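Local coordinates for mannan endo-1,4-beta-mannosidase (Cryptopygus antarcticus, PDB 4OOZ), which hydrolyses internal beta-1,4-mannosidic linkages in mannans, galactomannans and glucomannans, as a secreted, monomeric glycoside hydrolase of family 5, at residues A[112-117]-A[165-170]; A[80-85]-A[125-130]; A[134-139]-A[206-211]; A[180-185]-A[240-245]. All blocks are in the same frame, centred on the assembly; numbering follows the deposited sequence.

Contact 1 (A[112-117]-A[165-170]); sequences DLSDLL and NALKSK
The CA atoms of S114 and L167 lie 6.3 Å apart and those of L117 and K170 6.9 Å, where helix 109-122 passes the C-terminal end of helix 149-167 and the chain leaves that helix through a type I beta turn from L167 to K170. L167 drives both its methyl groups into the neighbouring helix: CD2 rests on CA and CB of S114, while CD1 meets L113 CB at 3.7 Å. L117 crosses L167 at about a right angle, its CD1 being 3.8 Å from L167 CD2. In the (beta/alpha)8 barrel of family 5 these are two neighbouring helices of the outer layer, and L117 and L167 both continue inward onto L173 of strand 173-180. K170 lays CB, CG and CD along L117, then turns its chain at chi2 (-117°) to send NZ to S114. The S114 hydroxyl swings to the far side of CB from N (chi1 168°), where K170 NZ donates to it at 3.1 Å; the ammonium also forms a salt bridge with D118. Replacing K170 with alanine would probably leave the D118 carboxylate without its positive mate and uncover the flank of L117 that the lysine methylenes pack against.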
loop_
_atom_site.group_PDB
_atom_site.type_symbol
_atom_site.label_atom_id
_atom_site.label_comp_id
_atom_site.label_asym_id
_atom_site.label_seq_id
_atom_site.Cartn_x
_atom_site.Cartn_y
_atom_site.Cartn_z
ATOM N N ASP A 112 14.007 7.280 -11.707
ATOM C CA ASP A 112 14.218 7.361 -10.267
ATOM C C ASP A 112 13.702 6.116 -9.564
ATOM O O ASP A 112 14.428 5.469 -8.796
ATOM C CB ASP A 112 13.524 8.598 -9.703
ATOM C CG ASP A 112 13.881 9.857 -10.459
ATOM O OD1 ASP A 112 15.000 9.918 -11.013
ATOM O OD2 ASP A 112 13.045 10.783 -10.498
ATOM N N LEU A 113 12.440 5.795 -9.831
ATOM C CA LEU A 113 11.823 4.607 -9.262
ATOM C C LEU A 113 12.624 3.361 -9.616
ATOM O O LEU A 113 12.927 2.552 -8.746
ATOM C CB LEU A 113 10.378 4.464 -9.740
ATOM C CG LEU A 113 9.379 5.450 -9.135
ATOM C CD1 LEU A 113 7.990 5.223 -9.707
ATOM C CD2 LEU A 113 9.367 5.329 -7.620
ATOM N N SER A 114 12.969 3.228 -10.894
ATOM C CA SER A 114 13.779 2.115 -11.379
ATOM C C SER A 114 15.074 1.987 -10.590
ATOM O O SER A 114 15.458 0.889 -10.166
ATOM C CB SER A 114 14.088 2.292 -12.866
ATOM O OG SER A 114 15.093 1.396 -13.298
ATOM N N ASP A 115 15.736 3.120 -10.387
ATOM C CA ASP A 115 16.973 3.156 -9.619
ATOM C C ASP A 115 16.769 2.608 -8.204
ATOM O O ASP A 115 17.487 1.696 -7.754
ATOM C CB ASP A 115 17.509 4.586 -9.565
ATOM C CG ASP A 115 18.846 4.681 -8.873
ATOM O OD1 ASP A 115 19.875 4.439 -9.535
ATOM O OD2 ASP A 115 18.869 5.004 -7.667
ATOM N N LEU A 116 15.773 3.157 -7.514
ATOM C CA LEU A 116 15.498 2.753 -6.141
ATOM C C LEU A 116 15.155 1.269 -6.053
ATOM O O LEU A 116 15.534 0.592 -5.098
ATOM C CB LEU A 116 14.360 3.583 -5.554
ATOM C CG LEU A 116 14.266 3.524 -4.031
ATOM C CD1 LEU A 116 15.522 4.108 -3.402
ATOM C CD2 LEU A 116 13.029 4.243 -3.538
ATOM N N LEU A 117 14.439 0.771 -7.057
ATOM C CA LEU A 117 14.095 -0.642 -7.129
ATOM C C LEU A 117 15.351 -1.491 -7.256
ATOM O O LEU A 117 15.467 -2.536 -6.613
ATOM C CB LEU A 117 13.159 -0.915 -8.305
ATOM C CG LEU A 117 11.755 -0.317 -8.221
ATOM C CD1 LEU A 117 10.962 -0.659 -9.467
ATOM C CD2 LEU A 117 11.036 -0.802 -6.978
ATOM N N ASN A 165 4.835 -0.628 -17.326
ATOM C CA ASN A 165 5.544 -1.309 -18.401
ATOM C C ASN A 165 7.055 -1.261 -18.226
ATOM O O ASN A 165 7.757 -2.209 -18.569
ATOM C CB ASN A 165 5.170 -0.716 -19.757
ATOM C CG ASN A 165 3.980 -1.404 -20.381
ATOM O OD1 ASN A 165 3.809 -2.614 -20.238
ATOM N ND2 ASN A 165 3.149 -0.640 -21.076
ATOM N N ALA A 166 7.552 -0.156 -17.685
ATOM C CA ALA A 166 8.989 0.018 -17.528
ATOM C C ALA A 166 9.518 -0.680 -16.280
ATOM O O ALA A 166 10.672 -1.105 -16.243
ATOM C CB ALA A 166 9.338 1.494 -17.491
ATOM N N LEU A 167 8.672 -0.804 -15.263
ATOM C CA LEU A 167 9.127 -1.317 -13.975
ATOM C C LEU A 167 8.708 -2.761 -13.683
ATOM O O LEU A 167 9.026 -3.294 -12.620
ATOM C CB LEU A 167 8.621 -0.411 -12.851
ATOM C CG LEU A 167 9.168 1.012 -12.818
ATOM C CD1 LEU A 167 8.711 1.717 -11.554
ATOM C CD2 LEU A 167 10.679 1.001 -12.909
ATOM N N LYS A 168 8.014 -3.395 -14.623
ATOM C CA LYS A 168 7.456 -4.725 -14.385
ATOM C C LYS A 168 8.480 -5.853 -14.472
ATOM O O LYS A 168 8.151 -7.010 -14.219
ATOM C CB LYS A 168 6.319 -5.007 -15.368
ATOM C CG LYS A 168 6.740 -5.057 -16.825
ATOM C CD LYS A 168 5.535 -5.292 -17.718
ATOM C CE LYS A 168 5.912 -5.308 -19.186
ATOM N NZ LYS A 168 4.705 -5.447 -20.043
ATOM N N SER A 169 9.715 -5.527 -14.834
ATOM C CA SER A 169 10.756 -6.547 -14.899
ATOM C C SER A 169 11.619 -6.490 -13.651
ATOM O O SER A 169 12.694 -7.083 -13.597
ATOM C CB SER A 169 11.626 -6.370 -16.144
ATOM O OG SER A 169 12.504 -5.267 -16.000
ATOM N N LYS A 170 11.139 -5.769 -12.646
ATOM C CA LYS A 170 11.906 -5.564 -11.429
ATOM C C LYS A 170 11.335 -6.323 -10.247
ATOM O O LYS A 170 10.262 -5.984 -9.748
ATOM C CB LYS A 170 11.976 -4.074 -11.084
ATOM C CG LYS A 170 12.455 -3.199 -12.219
ATOM C CD LYS A 170 13.764 -2.520 -11.872
ATOM C CE LYS A 170 14.364 -1.854 -13.097
ATOM N NZ LYS A 170 15.820 -1.604 -12.935
#

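Contact 2 (A[80-85]-A[125-130]); sequences ARVWVH and VFLILV. With BMA (beta-D-mannopyranose), chain G.
R81 and W83 pair with I128 and V130 in two neighbouring parallel strands of the (beta/alpha)8 barrel, joined by the beta-alpha-beta crossover that runs through helix 109-122. Five backbone hydrogen bonds alternate along the pair, from A80 N to F126 O at one end to V84 N and V130 O (2.7 Å) at the other. A80, V82, L127 and L129 point to the helical layer; there L127 CD2 touches A80 CB at 3.5 Å and V82 lies side by side with L129. R81, W83, I128 and V130 point into the barrel. The R81 chain is extended from CG to NE, and V130 CG2 lies over one face of its guanidinium, 3.4 Å from R81 NE. This buried cation is held by salt bridges to E177 and to E312, the probable nucleophile, and by hydrogen bonds to N43 and N180, consistent with a part in holding E312 and N180 in place. W83, a substrate-binding residue, lies alongside V130, whose CG1 makes a CH-pi contact 4.2 Å from the centroid of the five-membered ring. With an alanine in place of W83, the mannose would probably lose the indole edge beside O1, and V130 CG1 the ring face it packs on. At the far end of the indole, CZ2 presents the ring edge to O1 of the chain G mannose at 3.2 Å.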
loop_
_atom_site.group_PDB
_atom_site.type_symbol
_atom_site.label_atom_id
_atom_site.label_comp_id
_atom_site.label_asym_id
_atom_site.label_seq_id
_atom_site.Cartn_x
_atom_site.Cartn_y
_atom_site.Cartn_z
ATOM N N ALA A 80 9.709 -2.198 2.263
ATOM C CA ALA A 80 9.523 -0.776 2.529
ATOM C C ALA A 80 8.348 -0.245 1.714
ATOM O O ALA A 80 8.243 -0.503 0.517
ATOM C CB ALA A 80 10.785 0.002 2.218
ATOM N N ARG A 81 7.454 0.480 2.374
ATOM C CA ARG A 81 6.307 1.076 1.701
ATOM C C ARG A 81 6.581 2.546 1.392
ATOM O O ARG A 81 6.748 3.356 2.302
ATOM C CB ARG A 81 5.048 0.932 2.559
ATOM C CG ARG A 81 3.765 1.395 1.884
ATOM C CD ARG A 81 2.557 0.922 2.671
ATOM N NE ARG A 81 1.293 1.424 2.141
ATOM C CZ ARG A 81 0.581 2.396 2.704
ATOM N NH1 ARG A 81 1.015 2.981 3.811
ATOM N NH2 ARG A 81 -0.563 2.783 2.162
ATOM N N VAL A 82 6.629 2.881 0.107
ATOM C CA VAL A 82 6.985 4.230 -0.321
ATOM C C VAL A 82 5.908 4.876 -1.194
ATOM O O VAL A 82 5.410 4.270 -2.143
ATOM C CB VAL A 82 8.321 4.224 -1.086
ATOM C CG1 VAL A 82 9.466 3.974 -0.134
ATOM C CG2 VAL A 82 8.309 3.160 -2.160
ATOM N N TRP A 83 5.549 6.113 -0.862
ATOM C CA TRP A 83 4.540 6.851 -1.620
ATOM C C TRP A 83 5.159 7.534 -2.844
ATOM O O TRP A 83 6.340 7.879 -2.841
ATOM C CB TRP A 83 3.843 7.887 -0.732
ATOM C CG TRP A 83 3.028 7.287 0.381
ATOM C CD1 TRP A 83 3.066 5.996 0.821
ATOM C CD2 TRP A 83 2.049 7.954 1.188
ATOM N NE1 TRP A 83 2.176 5.819 1.850
ATOM C CE2 TRP A 83 1.539 7.004 2.096
ATOM C CE3 TRP A 83 1.556 9.261 1.231
ATOM C CZ2 TRP A 83 0.562 7.320 3.036
ATOM C CZ3 TRP A 83 0.586 9.572 2.165
ATOM C CH2 TRP A 83 0.099 8.607 3.056
ATOM N N VAL A 84 4.356 7.722 -3.888
ATOM C CA VAL A 84 4.860 8.268 -5.145
ATOM C C VAL A 84 4.152 9.567 -5.550
ATOM O O VAL A 84 4.657 10.658 -5.287
ATOM C CB VAL A 84 4.728 7.239 -6.286
ATOM C CG1 VAL A 84 5.356 7.771 -7.564
ATOM C CG2 VAL A 84 5.381 5.932 -5.888
ATOM N N HIS A 85 2.990 9.448 -6.187
ATOM C CA HIS A 85 2.258 10.617 -6.667
ATOM C C HIS A 85 1.795 11.503 -5.520
ATOM O O HIS A 85 1.902 12.726 -5.586
ATOM C CB HIS A 85 1.049 10.201 -7.510
ATOM C CG HIS A 85 1.407 9.390 -8.719
ATOM N ND1 HIS A 85 2.672 9.360 -9.246
ATOM C CD2 HIS A 85 0.642 8.595 -9.507
ATOM C CE1 HIS A 85 2.685 8.571 -10.311
ATOM N NE2 HIS A 85 1.470 8.098 -10.489
ATOM N N VAL A 125 15.356 -6.230 -0.529
ATOM C CA VAL A 125 14.212 -5.549 0.066
ATOM C C VAL A 125 13.112 -5.306 -0.963
ATOM O O VAL A 125 13.373 -4.794 -2.043
ATOM C CB VAL A 125 14.632 -4.204 0.694
ATOM C CG1 VAL A 125 13.429 -3.302 0.905
ATOM C CG2 VAL A 125 15.371 -4.437 2.003
ATOM N N PHE A 126 11.886 -5.689 -0.626
ATOM C CA PHE A 126 10.746 -5.424 -1.493
ATOM C C PHE A 126 10.219 -4.014 -1.279
ATOM O O PHE A 126 10.403 -3.430 -0.212
ATOM C CB PHE A 126 9.627 -6.438 -1.249
ATOM C CG PHE A 126 9.975 -7.834 -1.670
ATOM C CD1 PHE A 126 10.056 -8.166 -3.010
ATOM C CD2 PHE A 126 10.213 -8.818 -0.725
ATOM C CE1 PHE A 126 10.374 -9.447 -3.403
ATOM C CE2 PHE A 126 10.530 -10.104 -1.113
ATOM C CZ PHE A 126 10.611 -10.419 -2.453
ATOM N N LEU A 127 9.563 -3.472 -2.298
ATOM C CA LEU A 127 8.976 -2.143 -2.208
ATOM C C LEU A 127 7.501 -2.167 -2.576
ATOM O O LEU A 127 7.096 -2.854 -3.512
ATOM C CB LEU A 127 9.727 -1.162 -3.113
ATOM C CG LEU A 127 11.121 -0.741 -2.644
ATOM C CD1 LEU A 127 11.788 0.159 -3.659
ATOM C CD2 LEU A 127 11.023 -0.033 -1.314
ATOM N N ILE A 128 6.699 -1.419 -1.830
ATOM C CA ILE A 128 5.295 -1.242 -2.165
ATOM C C ILE A 128 5.041 0.209 -2.576
ATOM O O ILE A 128 4.947 1.101 -1.731
ATOM C CB ILE A 128 4.381 -1.621 -0.988
ATOM C CG1 ILE A 128 4.605 -3.088 -0.602
ATOM C CG2 ILE A 128 2.922 -1.369 -1.349
ATOM C CD1 ILE A 128 3.657 -3.607 0.455
ATOM N N LEU A 129 4.942 0.437 -3.881
ATOM C CA LEU A 129 4.766 1.784 -4.414
ATOM C C LEU A 129 3.326 2.271 -4.287
ATOM O O LEU A 129 2.444 1.816 -5.012
ATOM C CB LEU A 129 5.195 1.834 -5.880
ATOM C CG LEU A 129 6.556 1.229 -6.222
ATOM C CD1 LEU A 129 6.852 1.391 -7.702
ATOM C CD2 LEU A 129 7.650 1.858 -5.386
ATOM N N VAL A 130 3.098 3.205 -3.370
ATOM C CA VAL A 130 1.776 3.794 -3.197
ATOM C C VAL A 130 1.613 4.984 -4.131
ATOM O O VAL A 130 2.311 5.989 -3.994
ATOM C CB VAL A 130 1.540 4.252 -1.747
ATOM C CG1 VAL A 130 0.090 4.667 -1.552
ATOM C CG2 VAL A 130 1.916 3.148 -0.775
HETATM C C1 BMA G . -1.197 8.194 6.748
HETATM C C2 BMA G . -2.646 7.927 7.025
HETATM C C3 BMA G . -3.172 9.002 7.947
HETATM C C4 BMA G . -2.322 9.096 9.221
HETATM C C5 BMA G . -0.816 9.153 8.907
HETATM C C6 BMA G . 0.017 8.916 10.147
HETATM O O1 BMA G . -0.762 7.134 5.947
HETATM O O2 BMA G . -2.759 6.711 7.751
HETATM O O3 BMA G . -4.531 8.758 8.303
HETATM O O4 BMA G . -2.683 10.262 9.951
HETATM O O5 BMA G . -0.464 8.140 7.943
HETATM O O6 BMA G . -0.811 9.062 11.294
#

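Contact 3 (A[134-139]-A[206-211]); sequences GALQNN and AGWGGK. With BMA (beta-D-mannopyranose), chain C.
A135 and W208 meet where two loops at the C-terminal mouth of the (beta/alpha)8 barrel come together beside the substrate cleft, one following strand 126-133 and the other preceding helix 215-232. The indole of W208, a substrate-binding residue, takes the conformation with CG between the backbone N and the carbonyl carbon (chi1 74°), and chi2 of 88° stands the ring up between A135 and a sugar. A135 CB comes obliquely against W208 CZ2 at 3.5 Å. Across the ring plane from A135 O, the chain C mannose brings O4 to 3.6 Å from W208 CG. L136 turns CG beside its backbone N, which carries CD2 over the loop to G209 CA, 3.8 Å away. G209 is the third residue of a type I turn from G207 to G210, closed by G210 N on G207 O. A CB on G209 would probably clash with A135 O. G209 CA approaches A135 O at 3.4 Å in a CA-H...O contact with an angle of 158° at the hydrogen.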
loop_
_atom_site.group_PDB
_atom_site.type_symbol
_atom_site.label_atom_id
_atom_site.label_comp_id
_atom_site.label_asym_id
_atom_site.label_seq_id
_atom_site.Cartn_x
_atom_site.Cartn_y
_atom_site.Cartn_z
ATOM N N GLY A 134 -4.974 9.279 -0.107
ATOM C CA GLY A 134 -6.420 9.365 -0.010
ATOM C C GLY A 134 -6.881 9.929 1.319
ATOM O O GLY A 134 -8.017 10.384 1.447
ATOM N N ALA A 135 -5.999 9.882 2.314
ATOM C CA ALA A 135 -6.259 10.504 3.608
ATOM C C ALA A 135 -6.511 11.983 3.383
ATOM O O ALA A 135 -7.458 12.565 3.912
ATOM C CB ALA A 135 -5.089 10.300 4.548
ATOM N N LEU A 136 -5.627 12.573 2.588
ATOM C CA LEU A 136 -5.744 13.945 2.135
ATOM C C LEU A 136 -5.501 13.957 0.632
ATOM O O LEU A 136 -4.648 13.227 0.138
ATOM C CB LEU A 136 -4.732 14.839 2.855
ATOM C CG LEU A 136 -4.666 14.800 4.390
ATOM C CD1 LEU A 136 -3.484 15.618 4.887
ATOM C CD2 LEU A 136 -5.959 15.274 5.057
ATOM N N GLN A 137 -6.255 14.778 -0.089
ATOM C CA GLN A 137 -6.018 14.983 -1.508
ATOM C C GLN A 137 -6.451 16.377 -1.922
ATOM O O GLN A 137 -7.523 16.556 -2.496
ATOM C CB GLN A 137 -6.752 13.929 -2.328
ATOM C CG GLN A 137 -6.089 13.629 -3.646
ATOM C CD GLN A 137 -4.590 13.882 -3.591
ATOM O OE1 GLN A 137 -4.117 14.989 -3.853
ATOM N NE2 GLN A 137 -3.839 12.863 -3.193
ATOM N N ASN A 138 -5.618 17.362 -1.607
ATOM C CA ASN A 138 -5.947 18.755 -1.872
ATOM C C ASN A 138 -5.390 19.248 -3.205
ATOM O O ASN A 138 -4.841 20.343 -3.288
ATOM C CB ASN A 138 -5.422 19.638 -0.743
ATOM C CG ASN A 138 -5.916 19.203 0.615
ATOM O OD1 ASN A 138 -5.139 18.745 1.452
ATOM N ND2 ASN A 138 -7.212 19.363 0.852
ATOM N N ASN A 139 -5.525 18.425 -4.238
ATOM C CA ASN A 139 -5.129 18.784 -5.591
ATOM C C ASN A 139 -6.321 18.623 -6.521
ATOM O O ASN A 139 -6.842 17.524 -6.684
ATOM C CB ASN A 139 -3.953 17.923 -6.054
ATOM C CG ASN A 139 -3.462 18.285 -7.447
ATOM O OD1 ASN A 139 -4.240 18.372 -8.397
ATOM N ND2 ASN A 139 -2.157 18.478 -7.575
ATOM N N ALA A 206 -14.769 8.792 9.351
ATOM C CA ALA A 206 -14.325 8.802 7.961
ATOM C C ALA A 206 -14.621 10.150 7.311
ATOM O O ALA A 206 -15.569 10.839 7.688
ATOM C CB ALA A 206 -14.985 7.679 7.181
ATOM N N GLY A 207 -13.802 10.520 6.332
ATOM C CA GLY A 207 -13.952 11.796 5.658
ATOM C C GLY A 207 -13.270 12.917 6.418
ATOM O O GLY A 207 -13.675 14.076 6.331
ATOM N N TRP A 208 -12.228 12.571 7.165
ATOM C CA TRP A 208 -11.518 13.549 7.982
ATOM C C TRP A 208 -10.675 14.476 7.118
ATOM O O TRP A 208 -10.184 15.503 7.588
ATOM C CB TRP A 208 -10.635 12.849 9.022
ATOM C CG TRP A 208 -9.398 12.230 8.449
ATOM C CD1 TRP A 208 -8.187 12.833 8.262
ATOM C CD2 TRP A 208 -9.250 10.884 7.985
ATOM N NE1 TRP A 208 -7.296 11.947 7.709
ATOM C CE2 TRP A 208 -7.924 10.742 7.531
ATOM C CE3 TRP A 208 -10.109 9.786 7.912
ATOM C CZ2 TRP A 208 -7.438 9.548 7.011
ATOM C CZ3 TRP A 208 -9.624 8.600 7.400
ATOM C CH2 TRP A 208 -8.302 8.492 6.951
ATOM N N GLY A 209 -10.498 14.102 5.856
ATOM C CA GLY A 209 -9.748 14.915 4.918
ATOM C C GLY A 209 -10.661 15.677 3.979
ATOM O O GLY A 209 -10.201 16.294 3.021
ATOM N N GLY A 210 -11.958 15.637 4.262
ATOM C CA GLY A 210 -12.949 16.290 3.430
ATOM C C GLY A 210 -13.740 15.290 2.612
ATOM O O GLY A 210 -13.166 14.447 1.931
ATOM N N LYS A 211 -15.061 15.387 2.671
ATOM C CA LYS A 211 -15.918 14.419 2.001
ATOM C C LYS A 211 -16.110 14.738 0.524
ATOM O O LYS A 211 -17.071 15.405 0.143
ATOM C CB LYS A 211 -17.266 14.343 2.717
ATOM C CG LYS A 211 -17.140 13.773 4.119
ATOM C CD LYS A 211 -18.325 14.103 4.998
ATOM C CE LYS A 211 -18.079 13.594 6.408
ATOM N NZ LYS A 211 -19.208 13.901 7.323
HETATM C C1 BMA C . -11.741 8.890 14.892
HETATM C C2 BMA C . -10.991 7.915 13.952
HETATM C C3 BMA C . -9.844 8.584 13.209
HETATM C C4 BMA C . -10.289 9.948 12.642
HETATM C C5 BMA C . -10.728 10.820 13.821
HETATM C C6 BMA C . -11.045 12.258 13.430
HETATM O O2 BMA C . -11.874 7.414 12.957
HETATM O O3 BMA C . -9.354 7.733 12.174
HETATM O O4 BMA C . -9.358 10.685 11.744
HETATM O O5 BMA C . -11.921 10.206 14.364
HETATM O O6 BMA C . -12.450 12.387 13.248
#

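Contact 4 (A[180-185]-A[240-245]); sequences NEPEGT and VGSWSE. With BMA (beta-D-mannopyranose), chain G; BMA (beta-D-mannopyranose), chain C.
E181 N donates to G241 O, at a modelled 2.5 Å that is doubtfully short, just beyond the parallel bridge that pairs N180 with G241 on adjoining strands of the barrel. The compact part of this contact is mixed. P182 CG packs on V240 CG1 at 3.5 Å, and E183, folded at chi2 (84°), lays CB and CG beside the W243 indole, with CG 3.5 Å from W243 CE3; its carboxylate, less surely placed, lies next to S242 and the W243 backbone. Toward the sugar-binding cleft fewer protein atoms meet, and the side chains turn to the sugars instead. There E181, probably the catalytic proton donor/acceptor, extends beyond CG so that its OE1 accepts a hydrogen bond from O3 of the chain G mannose at 2.8 Å. W243 turns the NE1 edge of its ring to the chain C mannose, bonding O2 at 3.3 Å and, weakly, O3 at 2.9 Å. Strand 126-133 flanks the contact through F132, which shares backbone bonds with N180; helix 215-232 covers P182 and V240 with I218 and I222, and helix 201-204 meets W243.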
loop_
_atom_site.group_PDB
_atom_site.type_symbol
_atom_site.label_atom_id
_atom_site.label_comp_id
_atom_site.label_asym_id
_atom_site.label_seq_id
_atom_site.Cartn_x
_atom_site.Cartn_y
_atom_site.Cartn_z
ATOM N N ASN A 180 -4.114 5.174 -0.864
ATOM C CA ASN A 180 -3.875 5.079 0.569
ATOM C C ASN A 180 -5.015 5.681 1.372
ATOM O O ASN A 180 -5.266 6.878 1.294
ATOM C CB ASN A 180 -2.566 5.773 0.938
ATOM C CG ASN A 180 -2.507 6.162 2.401
ATOM O OD1 ASN A 180 -2.147 5.357 3.253
ATOM N ND2 ASN A 180 -2.865 7.406 2.698
ATOM N N GLU A 181 -5.695 4.844 2.144
ATOM C CA GLU A 181 -6.800 5.274 2.998
ATOM C C GLU A 181 -7.883 6.059 2.267
ATOM O O GLU A 181 -8.119 7.221 2.579
ATOM C CB GLU A 181 -6.260 6.107 4.155
ATOM C CG GLU A 181 -5.137 5.421 4.892
ATOM C CD GLU A 181 -5.089 5.804 6.345
ATOM O OE1 GLU A 181 -5.788 6.760 6.730
ATOM O OE2 GLU A 181 -4.337 5.162 7.106
ATOM N N PRO A 182 -8.571 5.412 1.315
ATOM C CA PRO A 182 -9.625 6.039 0.511
ATOM C C PRO A 182 -10.786 6.589 1.334
ATOM O O PRO A 182 -11.687 7.215 0.779
ATOM C CB PRO A 182 -10.111 4.894 -0.379
ATOM C CG PRO A 182 -9.004 3.916 -0.391
ATOM C CD PRO A 182 -8.401 3.992 0.964
ATOM N N GLU A 183 -10.767 6.344 2.639
ATOM C CA GLU A 183 -11.846 6.769 3.520
ATOM C C GLU A 183 -11.571 8.157 4.079
ATOM O O GLU A 183 -12.455 8.792 4.656
ATOM C CB GLU A 183 -12.038 5.767 4.663
ATOM C CG GLU A 183 -12.301 4.338 4.208
ATOM C CD GLU A 183 -11.025 3.570 3.906
ATOM O OE1 GLU A 183 -9.983 3.871 4.526
ATOM O OE2 GLU A 183 -11.066 2.665 3.047
ATOM N N GLY A 184 -10.336 8.619 3.910
ATOM C CA GLY A 184 -9.961 9.953 4.335
ATOM C C GLY A 184 -10.729 11.023 3.590
ATOM O O GLY A 184 -11.144 12.023 4.169
ATOM N N THR A 185 -10.924 10.798 2.296
ATOM C CA THR A 185 -11.663 11.732 1.461
ATOM C C THR A 185 -12.919 11.081 0.897
ATOM O O THR A 185 -13.293 11.314 -0.252
ATOM C CB THR A 185 -10.795 12.268 0.309
ATOM O OG1 THR A 185 -10.118 11.178 -0.326
ATOM C CG2 THR A 185 -9.767 13.250 0.844
ATOM N N VAL A 240 -4.964 -1.893 -1.741
ATOM C CA VAL A 240 -5.467 -0.658 -1.156
ATOM C C VAL A 240 -5.226 -0.710 0.346
ATOM O O VAL A 240 -5.477 -1.732 0.979
ATOM C CB VAL A 240 -6.967 -0.457 -1.439
ATOM C CG1 VAL A 240 -7.509 0.708 -0.636
ATOM C CG2 VAL A 240 -7.208 -0.247 -2.924
ATOM N N GLY A 241 -4.725 0.380 0.914
ATOM C CA GLY A 241 -4.437 0.419 2.337
ATOM C C GLY A 241 -5.422 1.277 3.097
ATOM O O GLY A 241 -5.376 2.497 3.013
ATOM N N SER A 242 -6.304 0.637 3.855
ATOM C CA SER A 242 -7.414 1.343 4.481
ATOM C C SER A 242 -7.153 1.797 5.907
ATOM O O SER A 242 -6.572 1.072 6.712
ATOM C CB SER A 242 -8.667 0.463 4.475
ATOM O OG SER A 242 -9.076 0.147 3.156
ATOM N N TRP A 243 -7.586 3.018 6.193
ATOM C CA TRP A 243 -7.867 3.440 7.555
ATOM C C TRP A 243 -8.713 2.357 8.212
ATOM O O TRP A 243 -9.714 1.927 7.642
ATOM C CB TRP A 243 -8.585 4.792 7.537
ATOM C CG TRP A 243 -9.595 5.008 8.619
ATOM C CD1 TRP A 243 -9.410 5.651 9.807
ATOM C CD2 TRP A 243 -10.962 4.585 8.601
ATOM N NE1 TRP A 243 -10.579 5.656 10.527
ATOM C CE2 TRP A 243 -11.545 5.004 9.807
ATOM C CE3 TRP A 243 -11.747 3.892 7.677
ATOM C CZ2 TRP A 243 -12.876 4.750 10.115
ATOM C CZ3 TRP A 243 -13.057 3.637 7.984
ATOM C CH2 TRP A 243 -13.614 4.065 9.190
ATOM N N SER A 244 -8.269 1.868 9.367
ATOM C CA SER A 244 -9.010 0.881 10.157
ATOM C C SER A 244 -9.424 -0.375 9.388
ATOM O O SER A 244 -9.111 -0.549 8.213
ATOM C CB SER A 244 -10.261 1.517 10.766
ATOM O OG SER A 244 -11.312 1.566 9.819
ATOM N N GLU A 245 -10.141 -1.248 10.082
ATOM C CA GLU A 245 -10.518 -2.550 9.558
ATOM C C GLU A 245 -11.984 -2.568 9.171
ATOM O O GLU A 245 -12.474 -3.538 8.595
ATOM C CB GLU A 245 -10.244 -3.637 10.596
ATOM C CG GLU A 245 -10.975 -3.412 11.913
ATOM C CD GLU A 245 -10.321 -2.343 12.772
ATOM O OE1 GLU A 245 -9.161 -1.980 12.486
ATOM O OE2 GLU A 245 -10.975 -1.848 13.712
HETATM C C1 BMA G . -1.197 8.194 6.748
HETATM C C2 BMA G . -2.646 7.927 7.025
HETATM C C3 BMA G . -3.172 9.002 7.947
HETATM C C4 BMA G . -2.322 9.096 9.221
HETATM C C5 BMA G . -0.816 9.153 8.907
HETATM C C6 BMA G . 0.017 8.916 10.147
HETATM O O1 BMA G . -0.762 7.134 5.947
HETATM O O2 BMA G . -2.759 6.711 7.751
HETATM O O3 BMA G . -4.531 8.758 8.303
HETATM O O4 BMA G . -2.683 10.262 9.951
HETATM O O5 BMA G . -0.464 8.140 7.943
HETATM O O6 BMA G . -0.811 9.062 11.294
HETATM C C1 BMA C . -11.741 8.890 14.892
HETATM C C2 BMA C . -10.991 7.915 13.952
HETATM C C3 BMA C . -9.844 8.584 13.209
HETATM C C4 BMA C . -10.289 9.948 12.642
HETATM C C5 BMA C . -10.728 10.820 13.821
HETATM C C6 BMA C . -11.045 12.258 13.430
HETATM O O2 BMA C . -11.874 7.414 12.957
HETATM O O3 BMA C . -9.354 7.733 12.174
HETATM O O4 BMA C . -9.358 10.685 11.744
HETATM O O5 BMA C . -11.921 10.206 14.364
HETATM O O6 BMA C . -12.450 12.387 13.248
#

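How the contacts relate
The contacts run through the barrel from its outer helices to the substrate cleft. Contact 1 backs contact 2, with centres 11 Å apart and L117 CD2 packed 3.5 Å from L127 CD1; contact 4 lies on the opposite side of the chain's centre, about 26 Å from contact 1 between centres. Contacts 2 and 4 share the sheet and the chain G mannose, and V130 CG1 packs 3.8 Å from N180 CB. Contacts 3 and 4 share the chain C mannose and are tied by probable backbone bonds, G209 N to G184 O and G207 N to E183 O, each 2.8 Å. W208 packs on E181, which places a substrate-binding tryptophan beside the probable acid/base.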